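Local coordinates for protein-glutamine gamma-glutamyltransferase (Pseudomonas aeruginosa PAO1, PDB 6G49) that shows transglutaminase activity in vitro, the joining of glutamine to lysine side chains, through its periplasmic domain, and is critical for the viability of the bacterium, at residues Gln210-Glu215 / Asp233-Thr238; Pro216-Leu221 / Thr238-Cys243. One frame throughout, in Å; residues are numbered along the deposited sequence. Where two conformers were deposited one is given.

Overall arrangement
The two contacts are neighbours within the transglutaminase-like core of the periplasmic domain, their centres about 9 Å apart. Contact 1 sets helix 201-214 beside helix 230-238; contact 2 pairs the short strands that directly follow these helices, and T238 belongs to both. A salt bridge ties them together, E215 OE1 of contact 1 lying 2.7 Å from R239 NE of contact 2, and F217 CZ packs 3.7 Å from L235 O. Contact 2 contains C243, the probable nucleophile, whose side chain is about 4 Å from that of H287, its likely catalytic partner. Contact 1 stands further back: the nearest atoms of the F234 and C243 side chains are about 9 Å apart.

Contact 1. Residues Gln210-Glu215 / Asp233-Thr238; sequences QRFNHE and DFLFDT
R211 and F212 meet F234, L235 and F236 across two helix segments, 210-214 and 233-238, whose axes pass 12.0 Å apart at 32°, so side chains and one water bridge the separation. F212 makes the apolar centre: its CE1 lies 3.7 Å from L235 CD2, and the same CE1 meets F234 CE2 at 4.1 Å. The F212 and F234 side chains cross at about a right angle. R211 reaches over by bending its chain at chi3 (63°), which brings NH2 to the edge of the F236 ring, 3.5 Å from CE1 and near the ring plane. One water joins the polar groups, accepting from R211 NH2 and donating to E215 OE1 and L235 O, each at 2.8 Å. E215 OE2 sits over the face of the R211 guanidinium, 3.4 Å from NH2, a position that gives charge attraction without an N-H directed at it; OE1 also forms a salt bridge with R239 NE. Y246 packs edge-to-face on both F212 and F234, while A249 and V253 touch L235, placing this helix-helix packing against helix 243-256 of the transglutaminase-like core, the helix that begins at C243, the probable nucleophile.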
ATOM      1  N   GLN A 210       9.536  -0.491  15.201  1.00 25.71           N
ATOM      2  CA  GLN A 210      10.736  -0.890  15.903  0.59 26.32           C
ATOM      3  C   GLN A 210      10.782  -2.407  16.106  1.00 25.67           C
ATOM      4  O   GLN A 210      11.871  -3.043  16.109  1.00 25.44           O
ATOM      5  CB  GLN A 210      10.820  -0.151  17.243  0.59 27.65           C
ATOM      6  CG  GLN A 210      11.511   1.199  17.145  0.59 28.21           C
ATOM      7  CD  GLN A 210      11.739   1.690  18.553  0.59 41.54           C
ATOM      8  OE1 GLN A 210      12.829   1.546  19.121  0.59 51.14           O
ATOM      9  NE2 GLN A 210      10.670   2.163  19.165  0.59 50.73           N
ATOM     10  N   ARG A 211       9.631  -3.053  16.284  1.00 23.97           N
ATOM     11  CA  ARG A 211       9.620  -4.501  16.468  1.00 24.60           C
ATOM     12  C   ARG A 211      10.139  -5.191  15.198  1.00 26.24           C
ATOM     13  O   ARG A 211      10.884  -6.186  15.224  1.00 24.80           O
ATOM     14  CB  ARG A 211       8.237  -5.050  16.836  1.00 28.49           C
ATOM     15  CG  ARG A 211       7.771  -4.655  18.221  1.00 32.29           C
ATOM     16  CD  ARG A 211       6.384  -5.229  18.407  1.00 35.74           C
ATOM     17  NE  ARG A 211       6.353  -6.685  18.373  1.00 35.96           N
ATOM     18  CZ  ARG A 211       6.500  -7.442  19.458  1.00 37.68           C
ATOM     19  NH1 ARG A 211       6.694  -6.871  20.639  1.00 33.59           N
ATOM     20  NH2 ARG A 211       6.474  -8.748  19.347  1.00 31.67           N
ATOM     21  N   PHE A 212       9.736  -4.687  14.033  1.00 22.27           N
ATOM     22  CA  PHE A 212      10.198  -5.275  12.827  1.00 22.92           C
ATOM     23  C   PHE A 212      11.707  -5.013  12.647  1.00 26.49           C
ATOM     24  O   PHE A 212      12.416  -5.812  12.063  1.00 27.83           O
ATOM     25  CB  PHE A 212       9.424  -4.733  11.614  1.00 22.19           C
ATOM     26  CG  PHE A 212       7.968  -5.137  11.546  1.00 22.18           C
ATOM     27  CD1 PHE A 212       7.588  -6.464  11.489  1.00 23.00           C
ATOM     28  CD2 PHE A 212       6.973  -4.167  11.562  1.00 21.10           C
ATOM     29  CE1 PHE A 212       6.262  -6.838  11.410  1.00 25.62           C
ATOM     30  CE2 PHE A 212       5.644  -4.539  11.467  1.00 23.62           C
ATOM     31  CZ  PHE A 212       5.288  -5.868  11.397  1.00 22.95           C
ATOM     32  N   ASN A 213      12.140  -3.839  13.077  1.00 23.59           N
ATOM     33  CA  ASN A 213      13.531  -3.451  12.892  1.00 24.65           C
ATOM     34  C   ASN A 213      14.452  -4.309  13.781  1.00 26.17           C
ATOM     35  O   ASN A 213      15.474  -4.790  13.316  1.00 27.40           O
ATOM     36  CB  ASN A 213      13.720  -1.974  13.172  1.00 28.66           C
ATOM     37  CG  ASN A 213      15.108  -1.491  12.778  1.00 31.67           C
ATOM     38  OD1 ASN A 213      15.570  -1.746  11.660  1.00 42.26           O
ATOM     39  ND2 ASN A 213      15.706  -0.721  13.657  1.00 38.72           N
ATOM     40  N   HIS A 214      14.077  -4.560  15.021  1.00 23.45           N
ATOM     41  CA  HIS A 214      14.989  -5.235  15.996  1.00 25.91           C
ATOM     42  C   HIS A 214      14.897  -6.767  16.019  1.00 31.96           C
ATOM     43  O   HIS A 214      15.849  -7.425  16.468  1.00 33.05           O
ATOM     44  CB  HIS A 214      14.686  -4.672  17.370  1.00 27.70           C
ATOM     45  CG  HIS A 214      15.095  -3.242  17.474  1.00 35.37           C
ATOM     46  ND1 HIS A 214      14.480  -2.362  18.330  1.00 47.43           N
ATOM     47  CD2 HIS A 214      16.055  -2.536  16.844  1.00 45.65           C
ATOM     48  CE1 HIS A 214      15.043  -1.179  18.216  1.00 39.87           C
ATOM     49  NE2 HIS A 214      15.985  -1.246  17.297  1.00 45.16           N
ATOM     50  N   GLU A 215      13.751  -7.353  15.653  1.00 26.99           N
ATOM     51  CA  GLU A 215      13.550  -8.773  15.713  1.00 24.42           C
ATOM     52  C   GLU A 215      14.044  -9.366  14.417  1.00 23.30           C
ATOM     53  O   GLU A 215      14.184  -8.632  13.440  1.00 26.07           O
ATOM     54  CB  GLU A 215      12.100  -9.114  16.032  1.00 26.35           C
ATOM     55  CG  GLU A 215      11.676  -8.573  17.368  1.00 26.13           C
ATOM     56  CD  GLU A 215      10.192  -8.747  17.612  1.00 42.34           C
ATOM     57  OE1 GLU A 215       9.600  -9.668  16.983  1.00 32.06           O
ATOM     58  OE2 GLU A 215       9.627  -7.967  18.407  1.00 42.59           O
ATOM     59  N   ASP A 233       1.150 -16.216  13.750  1.00 27.38           N
ATOM     60  CA  ASP A 233       2.203 -17.159  13.277  1.00 27.97           C
ATOM     61  C   ASP A 233       3.360 -16.364  12.645  1.00 28.47           C
ATOM     62  O   ASP A 233       4.561 -16.599  12.905  1.00 28.72           O
ATOM     63  CB  ASP A 233       1.638 -18.232  12.351  1.00 28.10           C
ATOM     64  CG  ASP A 233       0.679 -19.201  13.051  1.00 29.44           C
ATOM     65  OD1 ASP A 233       0.617 -19.175  14.291  1.00 31.40           O
ATOM     66  OD2 ASP A 233      -0.060 -19.864  12.323  1.00 31.37           O
ATOM     67  N   PHE A 234       3.015 -15.386  11.807  1.00 24.76           N
ATOM     68  CA  PHE A 234       4.006 -14.527  11.191  1.00 23.32           C
ATOM     69  C   PHE A 234       4.719 -13.669  12.223  1.00 25.66           C
ATOM     70  O   PHE A 234       5.942 -13.606  12.237  1.00 24.27           O
ATOM     71  CB  PHE A 234       3.384 -13.686  10.068  1.00 23.57           C
ATOM     72  CG  PHE A 234       4.276 -12.559   9.633  1.00 21.50           C
ATOM     73  CD1 PHE A 234       5.425 -12.803   8.865  1.00 21.07           C
ATOM     74  CD2 PHE A 234       3.960 -11.243   9.920  1.00 21.09           C
ATOM     75  CE1 PHE A 234       6.248 -11.754   8.478  1.00 21.94           C
ATOM     76  CE2 PHE A 234       4.773 -10.189   9.529  1.00 20.23           C
ATOM     77  CZ  PHE A 234       5.914 -10.439   8.769  1.00 19.96           C
ATOM     78  N   LEU A 235       4.008 -12.945  13.098  1.00 21.93           N
ATOM     79  CA  LEU A 235       4.689 -11.984  13.988  1.00 22.62           C
ATOM     80  C   LEU A 235       5.568 -12.664  15.066  1.00 24.78           C
ATOM     81  O   LEU A 235       6.470 -12.034  15.532  1.00 25.18           O
ATOM     82  CB  LEU A 235       3.654 -11.124  14.718  1.00 22.92           C
ATOM     83  CG  LEU A 235       2.986 -10.069  13.862  1.00 25.73           C
ATOM     84  CD1 LEU A 235       1.877  -9.364  14.652  1.00 25.95           C
ATOM     85  CD2 LEU A 235       4.025  -9.069  13.362  1.00 26.13           C
ATOM     86  N   PHE A 236       5.137 -13.835  15.529  1.00 26.94           N
ATOM     87  CA  PHE A 236       5.708 -14.405  16.798  1.00 28.54           C
ATOM     88  C   PHE A 236       6.405 -15.753  16.557  1.00 29.81           C
ATOM     89  O   PHE A 236       7.128 -16.194  17.439  1.00 32.42           O
ATOM     90  CB  PHE A 236       4.630 -14.540  17.871  1.00 26.71           C
ATOM     91  CG  PHE A 236       3.869 -13.268  18.103  1.00 26.67           C
ATOM     92  CD1 PHE A 236       4.506 -12.150  18.599  1.00 27.35           C
ATOM     93  CD2 PHE A 236       2.511 -13.213  17.847  1.00 26.98           C
ATOM     94  CE1 PHE A 236       3.805 -10.972  18.801  1.00 32.92           C
ATOM     95  CE2 PHE A 236       1.813 -12.031  18.042  1.00 28.52           C
ATOM     96  CZ  PHE A 236       2.465 -10.913  18.495  1.00 26.41           C
ATOM     97  N   ASP A 237       6.141 -16.427  15.440  1.00 26.74           N
ATOM     98  CA  ASP A 237       6.688 -17.787  15.160  1.00 29.36           C
ATOM     99  C   ASP A 237       7.670 -17.739  13.990  1.00 30.19           C
ATOM    100  O   ASP A 237       8.887 -17.859  14.191  1.00 33.50           O
ATOM    101  CB  ASP A 237       5.582 -18.830  15.007  1.00 29.99           C
ATOM    102  CG  ASP A 237       4.641 -18.931  16.200  1.00 31.99           C
ATOM    103  OD1 ASP A 237       4.993 -18.393  17.283  1.00 38.37           O
ATOM    104  OD2 ASP A 237       3.529 -19.531  16.028  1.00 38.00           O
ATOM    105  N   THR A 238       7.193 -17.512  12.762  1.00 25.32           N
ATOM    106  CA  THR A 238       8.030 -17.617  11.574  1.00 26.84           C
ATOM    107  C   THR A 238       8.892 -16.355  11.419  1.00 30.09           C
ATOM    108  O   THR A 238      10.017 -16.429  10.899  1.00 26.52           O
ATOM    109  CB  THR A 238       7.229 -17.932  10.310  1.00 29.39           C
ATOM    110  OG1 THR A 238       6.471 -16.755   9.951  1.00 26.94           O
ATOM    111  CG2 THR A 238       6.339 -19.142  10.450  1.00 31.17           C
TER
HETATM  112  O   HOH W   1       6.821  -9.533  16.643  1.00 32.33           O

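Contact 2. Residues Pro216-Leu221 / Thr238-Cys243; sequences PFAYTL and TRSGFC
A parallel beta-alpha-beta unit, strand 218-219, helix 230-238 and strand 240-241, pairs two short strands, the second of them ending two residues before C243, the probable nucleophile. Three backbone bonds fix the register of A218 with S240 and Y219 with G241. A218 N donates to R239 O at 2.9 Å, and G241 N to A218 O at 3.0 Å. The third, T220 N to G241 O at 2.9 Å, approaches from above the carbonyl plane, 43° out of it. At the start of the ladder R239 lies across the F217 ring, its CB 3.9 Å from the ring centroid and over the face; the chain runs extended from CG to NE, carrying the guanidinium past the ring to E215. At the other end Y219 and F242 form an offset pair, planes at 26° and centroids 4.8 Å apart, with little overlap. L221 CD2 covers the opposite face of F242, 3.8 Å from its centroid, so F242 is held between L221 and Y219. With CG anti to the backbone N (chi1 -163°), Y219 extends along the second segment until OH lies 3.3 Å from C243 CB. Y219 and C243 both touch H287, and F242 occupies the N-cap position before helix 243-256. A cysteine at a helix start beside a histidine on a sheet is characteristic of the papain-like transglutaminase core, consistent with a Cys-His-Asp triad of C243, H287 and D303.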
ATOM      1  N   PRO A 216      14.357 -10.679  14.414  1.00 24.44           N
ATOM      2  CA  PRO A 216      14.989 -11.313  13.263  1.00 29.45           C
ATOM      3  C   PRO A 216      13.996 -11.688  12.147  1.00 27.80           C
ATOM      4  O   PRO A 216      13.903 -12.836  11.712  1.00 28.99           O
ATOM      5  CB  PRO A 216      15.672 -12.531  13.907  1.00 28.25           C
ATOM      6  CG  PRO A 216      14.740 -12.898  15.033  1.00 29.70           C
ATOM      7  CD  PRO A 216      14.252 -11.579  15.574  1.00 27.68           C
ATOM      8  N   PHE A 217      13.348 -10.642  11.619  1.00 25.38           N
ATOM      9  CA  PHE A 217      12.419 -10.811  10.494  1.00 22.26           C
ATOM     10  C   PHE A 217      13.214 -10.995   9.206  1.00 25.93           C
ATOM     11  O   PHE A 217      14.249 -10.355   8.945  1.00 27.62           O
ATOM     12  CB  PHE A 217      11.503  -9.577  10.427  1.00 21.43           C
ATOM     13  CG  PHE A 217      10.354  -9.618  11.399  1.00 20.92           C
ATOM     14  CD1 PHE A 217       9.158 -10.254  11.043  1.00 24.34           C
ATOM     15  CD2 PHE A 217      10.432  -9.014  12.636  1.00 20.95           C
ATOM     16  CE1 PHE A 217       8.098 -10.319  11.928  1.00 21.98           C
ATOM     17  CE2 PHE A 217       9.388  -9.096  13.530  1.00 23.49           C
ATOM     18  CZ  PHE A 217       8.210  -9.756  13.170  1.00 24.48           C
ATOM     19  N   ALA A 218      12.673 -11.843   8.357  1.00 22.43           N
ATOM     20  CA  ALA A 218      13.129 -12.159   7.046  1.00 22.49           C
ATOM     21  C   ALA A 218      12.118 -11.650   6.023  1.00 25.02           C
ATOM     22  O   ALA A 218      10.862 -11.848   6.174  1.00 23.23           O
ATOM     23  CB  ALA A 218      13.329 -13.651   6.893  1.00 25.57           C
ATOM     24  N   TYR A 219      12.656 -11.105   4.934  1.00 22.91           N
ATOM     25  CA  TYR A 219      11.906 -10.646   3.769  1.00 23.81           C
ATOM     26  C   TYR A 219      12.257 -11.646   2.663  1.00 25.93           C
ATOM     27  O   TYR A 219      13.386 -11.708   2.232  1.00 25.80           O
ATOM     28  CB  TYR A 219      12.318  -9.246   3.363  1.00 21.48           C
ATOM     29  CG  TYR A 219      11.313  -8.600   2.455  1.00 24.07           C
ATOM     30  CD1 TYR A 219      10.033  -8.370   2.896  1.00 26.81           C
ATOM     31  CD2 TYR A 219      11.634  -8.242   1.162  1.00 26.83           C
ATOM     32  CE1 TYR A 219       9.096  -7.794   2.084  1.00 30.05           C
ATOM     33  CE2 TYR A 219      10.697  -7.660   0.336  1.00 25.47           C
ATOM     34  CZ  TYR A 219       9.428  -7.438   0.814  1.00 27.38           C
ATOM     35  OH  TYR A 219       8.468  -6.863   0.030  1.00 29.48           O
ATOM     36  N   THR A 220      11.284 -12.421   2.210  1.00 23.61           N
ATOM     37  CA  THR A 220      11.529 -13.524   1.261  1.00 23.91           C
ATOM     38  C   THR A 220      10.333 -13.667   0.295  1.00 27.82           C
ATOM     39  O   THR A 220       9.181 -13.516   0.685  1.00 24.87           O
ATOM     40  CB  THR A 220      11.820 -14.821   2.035  1.00 29.65           C
ATOM     41  OG1 THR A 220      11.945 -15.909   1.115  1.00 27.48           O
ATOM     42  CG2 THR A 220      10.743 -15.203   3.019  1.00 28.10           C
ATOM     43  N   LEU A 221      10.649 -14.127  -0.912  1.00 28.56           N
ATOM     44  CA  LEU A 221       9.680 -14.462  -1.914  1.00 31.24           C
ATOM     45  C   LEU A 221       9.142 -15.875  -1.690  1.00 36.18           C
ATOM     46  O   LEU A 221       8.250 -16.257  -2.406  1.00 34.13           O
ATOM     47  CB  LEU A 221      10.349 -14.350  -3.284  1.00 30.62           C
ATOM     48  CG  LEU A 221      10.453 -12.933  -3.825  1.00 31.10           C
ATOM     49  CD1 LEU A 221      11.386 -12.839  -5.020  1.00 43.65           C
ATOM     50  CD2 LEU A 221       9.066 -12.430  -4.218  1.00 32.48           C
ATOM     51  N   THR A 238       7.193 -17.512  12.762  1.00 25.32           N
ATOM     52  CA  THR A 238       8.030 -17.617  11.574  1.00 26.84           C
ATOM     53  C   THR A 238       8.892 -16.355  11.419  1.00 30.09           C
ATOM     54  O   THR A 238      10.017 -16.429  10.899  1.00 26.52           O
ATOM     55  CB  THR A 238       7.229 -17.932  10.310  1.00 29.39           C
ATOM     56  OG1 THR A 238       6.471 -16.755   9.951  1.00 26.94           O
ATOM     57  CG2 THR A 238       6.339 -19.142  10.450  1.00 31.17           C
ATOM     58  N   ARG A 239       8.326 -15.162  11.707  1.00 25.23           N
ATOM     59  CA  ARG A 239       8.954 -13.877  11.392  1.00 21.20           C
ATOM     60  C   ARG A 239       9.537 -13.859   9.997  1.00 21.82           C
ATOM     61  O   ARG A 239      10.594 -13.267   9.752  1.00 25.11           O
ATOM     62  CB  ARG A 239       9.974 -13.476  12.448  1.00 26.91           C
ATOM     63  CG  ARG A 239       9.379 -13.260  13.813  1.00 26.40           C
ATOM     64  CD  ARG A 239      10.394 -12.659  14.755  1.00 29.94           C
ATOM     65  NE  ARG A 239       9.878 -12.189  16.022  1.00 31.43           N
ATOM     66  CZ  ARG A 239       9.562 -12.983  17.037  1.00 38.38           C
ATOM     67  NH1 ARG A 239       9.643 -14.288  16.881  1.00 39.88           N
ATOM     68  NH2 ARG A 239       9.092 -12.474  18.167  1.00 34.98           N
ATOM     69  N   SER A 240       8.801 -14.409   9.041  1.00 20.95           N
ATOM     70  CA  SER A 240       9.276 -14.501   7.680  1.00 22.92           C
ATOM     71  C   SER A 240       8.122 -14.303   6.712  1.00 21.59           C
ATOM     72  O   SER A 240       7.089 -15.000   6.830  1.00 22.85           O
ATOM     73  CB  SER A 240       9.942 -15.855   7.426  1.00 24.33           C
ATOM     74  OG  SER A 240      10.361 -15.954   6.074  1.00 24.74           O
ATOM     75  N   GLY A 241       8.302 -13.427   5.753  1.00 22.26           N
ATOM     76  CA  GLY A 241       7.220 -13.145   4.798  1.00 23.44           C
ATOM     77  C   GLY A 241       7.645 -12.216   3.688  1.00 21.82           C
ATOM     78  O   GLY A 241       8.796 -11.741   3.612  1.00 22.18           O
ATOM     79  N   PHE A 242       6.681 -11.860   2.830  1.00 20.29           N
ATOM     80  CA  PHE A 242       6.844 -10.863   1.838  1.00 20.21           C
ATOM     81  C   PHE A 242       5.952  -9.664   2.215  1.00 19.74           C
ATOM     82  O   PHE A 242       5.474  -9.584   3.335  1.00 20.13           O
ATOM     83  CB  PHE A 242       6.595 -11.454   0.448  1.00 21.97           C
ATOM     84  CG  PHE A 242       7.113 -10.653  -0.709  1.00 21.09           C
ATOM     85  CD1 PHE A 242       8.486 -10.394  -0.832  1.00 23.40           C
ATOM     86  CD2 PHE A 242       6.285 -10.155  -1.714  1.00 21.53           C
ATOM     87  CE1 PHE A 242       8.965  -9.686  -1.917  1.00 23.49           C
ATOM     88  CE2 PHE A 242       6.785  -9.434  -2.789  1.00 26.21           C
ATOM     89  CZ  PHE A 242       8.137  -9.166  -2.864  1.00 24.66           C
ATOM     90  N   CYS A 243       5.809  -8.694   1.317  1.00 21.31           N
ATOM     91  CA  CYS A 243       5.252  -7.381   1.758  1.00 22.31           C
ATOM     92  C   CYS A 243       3.840  -7.543   2.319  1.00 20.52           C
ATOM     93  O   CYS A 243       3.520  -6.802   3.240  1.00 23.57           O
ATOM     94  CB  CYS A 243       5.246  -6.346   0.653  1.00 23.82           C
ATOM     95  SG  CYS A 243       4.476  -6.934  -0.866  1.00 23.53           S
TER
HETATM   96  O   HOH W   2      12.945 -15.109  10.534  1.00 30.49           O